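Local atomic coordinates of ATP-dependent protease (Xanthomonas campestris pv. campestris, PDB entry 7CAY), a protein that probably binds protein substrates, as the related N-terminal domain of Lon peptidase does. Residues A[11-16]-A[46-51]; A[64-69]-A[92-97]. All coordinates share one frame; numbering follows the deposited sequence.

How the contacts relate
Both contacts belong to one mixed sheet, and their centres lie about 9 Å apart. In contact 1 strand 11-13 pairs in parallel with 47-51; in contact 2 strand 66-69 pairs antiparallel with 92-95. The seam between them is the pairing of strands 47-51 and 66-74, where Val48 N lies 2.9 Å from Thr68 O and Leu50 O lies 2.9 Å from Ala64 N, both probable hydrogen bonds. Side chains join them too: Cys49 SG packs 3.6 Å from Phe93 CE1, beside Gly67. Together they run across part of a domain that, as in Lon, is probably concerned with substrate binding.

Contact 1. Residues A[11-16]-A[46-51]; sequences FPLHSV and FGVCLI
Phe11 to Leu13 and Val48 to Leu50 form a parallel strand pair in the mixed sheet of the Lon substrate-binding domain, its two strands separated in sequence by strand 22-27 and helix 30-42. Four backbone hydrogen bonds alternate along the ladder: Phe11 N to Gly47 O (2.8 Å), Cys49 N to Phe11 O, Leu13 N to Cys49 O (3.1 Å) and Ile51 N to Leu13 O. Leu13 O also receives the CA-H of Leu50, so two neighbouring residues converge on one carbonyl. At the start of the pair the rings of Phe11 and Phe46 stack face to face, with centroids 4.1 Å apart and planes inclined by 26°. The stack is displaced: Phe46 CE2 sits over the middle of the Phe11 ring, whereas Phe11 CE1 falls toward the rim of its partner. Phe46 reaches this position with CG held between its backbone N and carbonyl carbon (chi1 62°). Farther along the same face, Leu13 crosses Val48 at about a right angle, CD1 meeting CG1 at 3.6 Å. The opposite face carries Pro12, whose CB touches Ile51 CG2 at 3.5 Å. Beyond the strand the chain turns away, and Ile51 CD1 lies over one face of the His14 imidazole, offset toward its rim, in a CH-pi contact 3.6 Å from the ring centroid. Val16 CG1 then comes back against Leu50 CB at 3.7 Å. Helix 30-42 packs against the Phe11 side chain through Tyr32, Leu35 and Val36, while Phe46 reaches Ile72 of strand 66-74 and Leu87 of strand 83-100. At the other end helix 169-177 closes the packing: Leu173 meets both Val16 and Leu50, and Glu169 OE2 accepts a hydrogen bond from Val16 N.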
ATOM      1  N   PHE A  11       5.832   2.744   8.334  1.00 60.75           N
ATOM      2  CA  PHE A  11       5.348   1.715   9.247  1.00 61.86           C
ATOM      3  C   PHE A  11       5.624   0.339   8.669  1.00 64.98           C
ATOM      4  O   PHE A  11       5.246   0.066   7.520  1.00 63.66           O
ATOM      5  CB  PHE A  11       3.853   1.879   9.507  1.00 63.60           C
ATOM      6  CG  PHE A  11       3.533   2.860  10.599  1.00 64.68           C
ATOM      7  CD1 PHE A  11       4.096   4.125  10.596  1.00 65.67           C
ATOM      8  CD2 PHE A  11       2.666   2.519  11.626  1.00 65.43           C
ATOM      9  CE1 PHE A  11       3.805   5.030  11.598  1.00 66.61           C
ATOM     10  CE2 PHE A  11       2.368   3.424  12.630  1.00 66.10           C
ATOM     11  CZ  PHE A  11       2.939   4.681  12.616  1.00 66.80           C
ATOM     12  N   PRO A  12       6.274  -0.542   9.421  1.00 64.21           N
ATOM     13  CA  PRO A  12       6.666  -1.846   8.871  1.00 64.33           C
ATOM     14  C   PRO A  12       5.576  -2.903   8.979  1.00 64.00           C
ATOM     15  O   PRO A  12       5.113  -3.214  10.082  1.00 64.44           O
ATOM     16  CB  PRO A  12       7.882  -2.216   9.724  1.00 65.08           C
ATOM     17  CG  PRO A  12       7.586  -1.590  11.057  1.00 65.15           C
ATOM     18  CD  PRO A  12       6.807  -0.324  10.778  1.00 64.77           C
ATOM     19  N   LEU A  13       5.172  -3.475   7.846  1.00 60.63           N
ATOM     20  CA  LEU A  13       4.167  -4.528   7.819  1.00 57.84           C
ATOM     21  C   LEU A  13       4.703  -5.741   7.073  1.00 57.11           C
ATOM     22  O   LEU A  13       5.497  -5.616   6.139  1.00 56.06           O
ATOM     23  CB  LEU A  13       2.861  -4.059   7.159  1.00 57.18           C
ATOM     24  CG  LEU A  13       2.102  -2.879   7.771  1.00 57.89           C
ATOM     25  CD1 LEU A  13       0.676  -2.892   7.275  1.00 59.44           C
ATOM     26  CD2 LEU A  13       2.128  -2.902   9.286  1.00 58.65           C
ATOM     27  N   HIS A  14       4.248  -6.923   7.491  1.00 62.03           N
ATOM     28  CA  HIS A  14       4.624  -8.181   6.856  1.00 60.69           C
ATOM     29  C   HIS A  14       3.817  -8.471   5.602  1.00 55.81           C
ATOM     30  O   HIS A  14       3.777  -9.621   5.148  1.00 54.18           O
ATOM     31  CB  HIS A  14       4.482  -9.335   7.851  1.00 61.99           C
ATOM     32  CG  HIS A  14       5.506  -9.318   8.942  1.00 61.47           C
ATOM     33  ND1 HIS A  14       6.764  -9.860   8.789  1.00 62.03           N
ATOM     34  CD2 HIS A  14       5.461  -8.820  10.200  1.00 61.45           C
ATOM     35  CE1 HIS A  14       7.447  -9.702   9.909  1.00 62.13           C
ATOM     36  NE2 HIS A  14       6.680  -9.072  10.780  1.00 61.79           N
ATOM     37  N   SER A  15       3.179  -7.451   5.037  1.00 56.40           N
ATOM     38  CA  SER A  15       2.388  -7.588   3.825  1.00 54.12           C
ATOM     39  C   SER A  15       2.280  -6.218   3.178  1.00 52.59           C
ATOM     40  O   SER A  15       2.107  -5.216   3.875  1.00 53.86           O
ATOM     41  CB  SER A  15       0.998  -8.150   4.126  1.00 53.64           C
ATOM     42  OG  SER A  15       0.330  -7.333   5.071  1.00 53.19           O
ATOM     43  N   VAL A  16       2.392  -6.177   1.852  1.00 51.26           N
ATOM     44  CA  VAL A  16       2.301  -4.897   1.164  1.00 51.08           C
ATOM     45  C   VAL A  16       0.857  -4.404   1.200  1.00 51.59           C
ATOM     46  O   VAL A  16      -0.101  -5.191   1.266  1.00 51.43           O
ATOM     47  CB  VAL A  16       2.817  -5.000  -0.284  1.00 52.56           C
ATOM     48  CG1 VAL A  16       4.024  -5.926  -0.353  1.00 52.61           C
ATOM     49  CG2 VAL A  16       1.719  -5.460  -1.229  1.00 53.46           C
ATOM     50  N   PHE A  46       1.590   9.091   6.861  1.00 67.08           N
ATOM     51  CA  PHE A  46       2.712   8.167   6.882  1.00 64.51           C
ATOM     52  C   PHE A  46       2.465   7.085   5.836  1.00 64.32           C
ATOM     53  O   PHE A  46       1.439   7.081   5.147  1.00 64.84           O
ATOM     54  CB  PHE A  46       2.929   7.572   8.282  1.00 62.79           C
ATOM     55  CG  PHE A  46       1.776   6.752   8.791  1.00 61.89           C
ATOM     56  CD1 PHE A  46       0.755   7.342   9.516  1.00 63.02           C
ATOM     57  CD2 PHE A  46       1.727   5.385   8.565  1.00 60.51           C
ATOM     58  CE1 PHE A  46      -0.300   6.586   9.995  1.00 62.76           C
ATOM     59  CE2 PHE A  46       0.674   4.625   9.039  1.00 60.66           C
ATOM     60  CZ  PHE A  46      -0.342   5.228   9.754  1.00 61.65           C
ATOM     61  N   GLY A  47       3.419   6.163   5.712  1.00 62.11           N
ATOM     62  CA  GLY A  47       3.349   5.136   4.700  1.00 61.95           C
ATOM     63  C   GLY A  47       3.551   3.753   5.288  1.00 60.16           C
ATOM     64  O   GLY A  47       4.045   3.587   6.402  1.00 58.13           O
ATOM     65  N   VAL A  48       3.159   2.754   4.504  1.00 62.25           N
ATOM     66  CA  VAL A  48       3.286   1.348   4.872  1.00 59.44           C
ATOM     67  C   VAL A  48       4.242   0.689   3.889  1.00 58.91           C
ATOM     68  O   VAL A  48       4.019   0.733   2.672  1.00 57.74           O
ATOM     69  CB  VAL A  48       1.925   0.635   4.877  1.00 56.69           C
ATOM     70  CG1 VAL A  48       2.113  -0.858   4.685  1.00 55.15           C
ATOM     71  CG2 VAL A  48       1.186   0.924   6.172  1.00 55.89           C
ATOM     72  N   CYS A  49       5.305   0.087   4.415  1.00 58.63           N
ATOM     73  CA  CYS A  49       6.280  -0.636   3.613  1.00 57.81           C
ATOM     74  C   CYS A  49       6.386  -2.073   4.101  1.00 57.81           C
ATOM     75  O   CYS A  49       6.428  -2.327   5.308  1.00 57.11           O
ATOM     76  CB  CYS A  49       7.658   0.026   3.677  1.00 58.54           C
ATOM     77  SG  CYS A  49       7.866   1.433   2.570  1.00 59.96           S
ATOM     78  N   LEU A  50       6.423  -3.008   3.158  1.00 53.23           N
ATOM     79  CA  LEU A  50       6.751  -4.385   3.491  1.00 54.47           C
ATOM     80  C   LEU A  50       8.213  -4.478   3.920  1.00 58.12           C
ATOM     81  O   LEU A  50       9.106  -3.985   3.221  1.00 59.73           O
ATOM     82  CB  LEU A  50       6.483  -5.291   2.292  1.00 53.40           C
ATOM     83  CG  LEU A  50       7.012  -6.720   2.400  1.00 53.17           C
ATOM     84  CD1 LEU A  50       6.135  -7.554   3.319  1.00 53.87           C
ATOM     85  CD2 LEU A  50       7.133  -7.364   1.028  1.00 54.35           C
ATOM     86  N   ILE A  51       8.459  -5.099   5.077  1.00 58.41           N
ATOM     87  CA  ILE A  51       9.820  -5.237   5.595  1.00 62.12           C
ATOM     88  C   ILE A  51      10.453  -6.527   5.095  1.00 66.10           C
ATOM     89  O   ILE A  51       9.797  -7.356   4.451  1.00 66.05           O
ATOM     90  CB  ILE A  51       9.866  -5.183   7.138  1.00 61.96           C
ATOM     91  CG1 ILE A  51       8.544  -5.644   7.767  1.00 61.62           C
ATOM     92  CG2 ILE A  51      10.253  -3.792   7.612  1.00 61.09           C
ATOM     93  CD1 ILE A  51       8.267  -7.135   7.660  1.00 61.95           C
TER

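Contact 2. Residues A[64-69]-A[92-97]; sequences AAYGTE and RFRVQR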
ATOM      1  N   ALA A  64      11.163  -2.272   2.059  1.00 54.82           N
ATOM      2  CA  ALA A  64      11.288  -2.485   0.629  1.00 55.42           C
ATOM      3  C   ALA A  64      11.426  -1.143  -0.087  1.00 55.00           C
ATOM      4  O   ALA A  64      11.186  -0.074   0.481  1.00 54.40           O
ATOM      5  CB  ALA A  64      10.088  -3.267   0.098  1.00 55.69           C
ATOM      6  N   ALA A  65      11.820  -1.207  -1.360  1.00 54.68           N
ATOM      7  CA  ALA A  65      12.058   0.012  -2.124  1.00 55.15           C
ATOM      8  C   ALA A  65      10.775   0.772  -2.433  1.00 53.50           C
ATOM      9  O   ALA A  65      10.838   1.964  -2.756  1.00 51.73           O
ATOM     10  CB  ALA A  65      12.791  -0.315  -3.426  1.00 57.79           C
ATOM     11  N   TYR A  66       9.617   0.120  -2.343  1.00 54.26           N
ATOM     12  CA  TYR A  66       8.340   0.748  -2.653  1.00 54.53           C
ATOM     13  C   TYR A  66       7.383   0.599  -1.479  1.00 51.71           C
ATOM     14  O   TYR A  66       7.389  -0.422  -0.787  1.00 50.34           O
ATOM     15  CB  TYR A  66       7.715   0.144  -3.917  1.00 57.39           C
ATOM     16  CG  TYR A  66       8.330   0.641  -5.204  1.00 61.19           C
ATOM     17  CD1 TYR A  66       9.554   0.158  -5.646  1.00 62.47           C
ATOM     18  CD2 TYR A  66       7.681   1.593  -5.982  1.00 63.94           C
ATOM     19  CE1 TYR A  66      10.119   0.612  -6.825  1.00 65.56           C
ATOM     20  CE2 TYR A  66       8.237   2.050  -7.164  1.00 66.93           C
ATOM     21  CZ  TYR A  66       9.457   1.557  -7.579  1.00 68.26           C
ATOM     22  OH  TYR A  66      10.016   2.012  -8.753  1.00 72.86           O
ATOM     23  N   GLY A  67       6.565   1.629  -1.263  1.00 50.12           N
ATOM     24  CA  GLY A  67       5.567   1.621  -0.214  1.00 52.12           C
ATOM     25  C   GLY A  67       4.310   2.336  -0.667  1.00 54.75           C
ATOM     26  O   GLY A  67       4.236   2.856  -1.781  1.00 58.22           O
ATOM     27  N   THR A  68       3.320   2.360   0.225  1.00 62.03           N
ATOM     28  CA  THR A  68       2.011   2.929  -0.081  1.00 58.28           C
ATOM     29  C   THR A  68       1.617   3.912   1.010  1.00 57.31           C
ATOM     30  O   THR A  68       1.582   3.552   2.191  1.00 54.49           O
ATOM     31  CB  THR A  68       0.951   1.833  -0.213  1.00 54.99           C
ATOM     32  OG1 THR A  68       1.370   0.868  -1.185  1.00 53.62           O
ATOM     33  CG2 THR A  68      -0.364   2.428  -0.649  1.00 55.06           C
ATOM     34  N   GLU A  69       1.319   5.148   0.614  1.00 57.14           N
ATOM     35  CA  GLU A  69       0.814   6.132   1.559  1.00 58.45           C
ATOM     36  C   GLU A  69      -0.585   5.744   2.023  1.00 58.40           C
ATOM     37  O   GLU A  69      -1.389   5.219   1.248  1.00 59.97           O
ATOM     38  CB  GLU A  69       0.789   7.521   0.921  1.00 60.53           C
ATOM     39  CG  GLU A  69       0.442   8.640   1.891  1.00 61.40           C
ATOM     40  CD  GLU A  69       0.210   9.967   1.199  1.00 64.25           C
ATOM     41  OE1 GLU A  69      -0.501   9.991   0.169  1.00 65.79           O
ATOM     42  OE2 GLU A  69       0.745  10.988   1.682  1.00 65.15           O
ATOM     43  N   ARG A  92       1.556   5.726  -4.126  1.00 62.28           N
ATOM     44  CA  ARG A  92       2.753   4.904  -4.028  1.00 60.11           C
ATOM     45  C   ARG A  92       3.993   5.788  -4.029  1.00 61.11           C
ATOM     46  O   ARG A  92       4.020   6.854  -4.648  1.00 63.43           O
ATOM     47  CB  ARG A  92       2.830   3.907  -5.184  1.00 58.99           C
ATOM     48  CG  ARG A  92       1.729   2.869  -5.188  1.00 57.10           C
ATOM     49  CD  ARG A  92       1.742   2.062  -6.475  1.00 57.04           C
ATOM     50  NE  ARG A  92       1.731   2.926  -7.652  1.00 57.73           N
ATOM     51  CZ  ARG A  92       2.747   3.055  -8.499  1.00 56.60           C
ATOM     52  NH1 ARG A  92       3.862   2.365  -8.316  1.00 54.06           N
ATOM     53  NH2 ARG A  92       2.642   3.870  -9.537  1.00 59.26           N
ATOM     54  N   PHE A  93       5.028   5.330  -3.328  1.00 60.73           N
ATOM     55  CA  PHE A  93       6.269   6.081  -3.239  1.00 60.66           C
ATOM     56  C   PHE A  93       7.454   5.135  -3.358  1.00 59.49           C
ATOM     57  O   PHE A  93       7.325   3.916  -3.213  1.00 55.82           O
ATOM     58  CB  PHE A  93       6.361   6.883  -1.932  1.00 59.83           C
ATOM     59  CG  PHE A  93       6.188   6.057  -0.692  1.00 57.64           C
ATOM     60  CD1 PHE A  93       7.257   5.362  -0.147  1.00 57.12           C
ATOM     61  CD2 PHE A  93       4.962   5.992  -0.054  1.00 57.31           C
ATOM     62  CE1 PHE A  93       7.100   4.607   1.001  1.00 55.22           C
ATOM     63  CE2 PHE A  93       4.800   5.240   1.096  1.00 55.65           C
ATOM     64  CZ  PHE A  93       5.871   4.549   1.623  1.00 54.55           C
ATOM     65  N   ARG A  94       8.618   5.722  -3.631  1.00 58.56           N
ATOM     66  CA  ARG A  94       9.884   5.006  -3.672  1.00 59.71           C
ATOM     67  C   ARG A  94      10.769   5.504  -2.536  1.00 56.96           C
ATOM     68  O   ARG A  94      10.893   6.715  -2.330  1.00 57.96           O
ATOM     69  CB  ARG A  94      10.589   5.207  -5.014  1.00 62.84           C
ATOM     70  CG  ARG A  94       9.676   5.090  -6.214  1.00 65.50           C
ATOM     71  CD  ARG A  94      10.468   5.006  -7.511  1.00 70.04           C
ATOM     72  NE  ARG A  94       9.596   5.040  -8.682  1.00 73.44           N
ATOM     73  CZ  ARG A  94       9.384   6.123  -9.422  1.00 77.60           C
ATOM     74  NH1 ARG A  94       8.570   6.063 -10.467  1.00 80.15           N
ATOM     75  NH2 ARG A  94       9.990   7.265  -9.121  1.00 79.20           N
ATOM     76  N   VAL A  95      11.381   4.574  -1.806  1.00 56.36           N
ATOM     77  CA  VAL A  95      12.272   4.930  -0.702  1.00 57.18           C
ATOM     78  C   VAL A  95      13.653   5.189  -1.299  1.00 61.98           C
ATOM     79  O   VAL A  95      14.381   4.252  -1.630  1.00 61.67           O
ATOM     80  CB  VAL A  95      12.316   3.845   0.378  1.00 56.05           C
ATOM     81  CG1 VAL A  95      13.067   4.347   1.598  1.00 55.69           C
ATOM     82  CG2 VAL A  95      10.906   3.411   0.762  1.00 54.45           C
ATOM     83  N   GLN A  96      14.013   6.468  -1.454  1.00 61.23           N
ATOM     84  CA  GLN A  96      15.350   6.804  -1.936  1.00 65.10           C
ATOM     85  C   GLN A  96      16.410   6.392  -0.923  1.00 64.21           C
ATOM     86  O   GLN A  96      17.460   5.853  -1.293  1.00 64.14           O
ATOM     87  CB  GLN A  96      15.447   8.302  -2.225  1.00 67.66           C
ATOM     88  CG  GLN A  96      14.313   8.852  -3.076  1.00 68.82           C
ATOM     89  CD  GLN A  96      14.640   8.868  -4.559  1.00 72.07           C
ATOM     90  OE1 GLN A  96      13.781   8.596  -5.396  1.00 72.76           O
ATOM     91  NE2 GLN A  96      15.887   9.197  -4.890  1.00 74.85           N
ATOM     92  N   ARG A  97      16.146   6.643   0.356  1.00 63.38           N
ATOM     93  CA  ARG A  97      17.011   6.219   1.444  1.00 64.42           C
ATOM     94  C   ARG A  97      16.208   6.311   2.733  1.00 63.43           C
ATOM     95  O   ARG A  97      15.228   7.056   2.819  1.00 61.34           O
ATOM     96  CB  ARG A  97      18.292   7.063   1.516  1.00 68.39           C
ATOM     97  CG  ARG A  97      18.055   8.550   1.699  1.00 71.37           C
ATOM     98  CD  ARG A  97      19.240   9.373   1.205  1.00 76.84           C
ATOM     99  NE  ARG A  97      19.268   9.488  -0.253  1.00 80.32           N
ATOM    100  CZ  ARG A  97      20.160   8.894  -1.041  1.00 82.50           C
ATOM    101  NH1 ARG A  97      21.117   8.139  -0.517  1.00 82.73           N
ATOM    102  NH2 ARG A  97      20.100   9.062  -2.356  1.00 84.06           N
TER
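Gly67 and Phe93 make the tight centre of this antiparallel ladder, part of the hairpin of strands 66-74 and 83-100. They form a hydrogen-bonded pair, Gly67 N to Phe93 O at 3.1 Å and Phe93 N to Gly67 O at 3.0 Å. The phenyl ring folds back over the glycine instead of standing out from its strand, because CG lies between the backbone N and carbonyl carbon (chi1 55°). One ring face thus covers the Gly67 backbone, with its CA 3.8 Å from the ring centroid in a CH-pi contact, and CE2 continues to Thr68 N at 3.4 Å. The NH of Glu69 lies at the ring edge.

Tyr66 and Arg94, a non-hydrogen-bonded pair on the other face, pack well along their length but are partly exposed and end in a weak bond. Their side chains run alongside each other in the same direction, Arg94 CG lying 3.5 Å from Tyr66 CE2. The guanidinium plane is nearly perpendicular to the phenol ring, at 83°, and presents its edge to the hydroxyl; NE to OH, at 3.1 Å, is only a weak, bent hydrogen bond. The stronger hold on Arg94 is a salt bridge from NH1 to Asp179, whose other carboxylate oxygen takes Arg92 NH1. The solvent side is at Ala65, where the chain turns a corner and Val95 N bonds to Ala65 O at 2.8 Å. Helix 169-177 lies along the Tyr66 and Thr68 face through Leu176, whereas on the opposite face Phe93 packs against Leu8 and Leu10 of strand 6-13 and Val110 of strand 106-112.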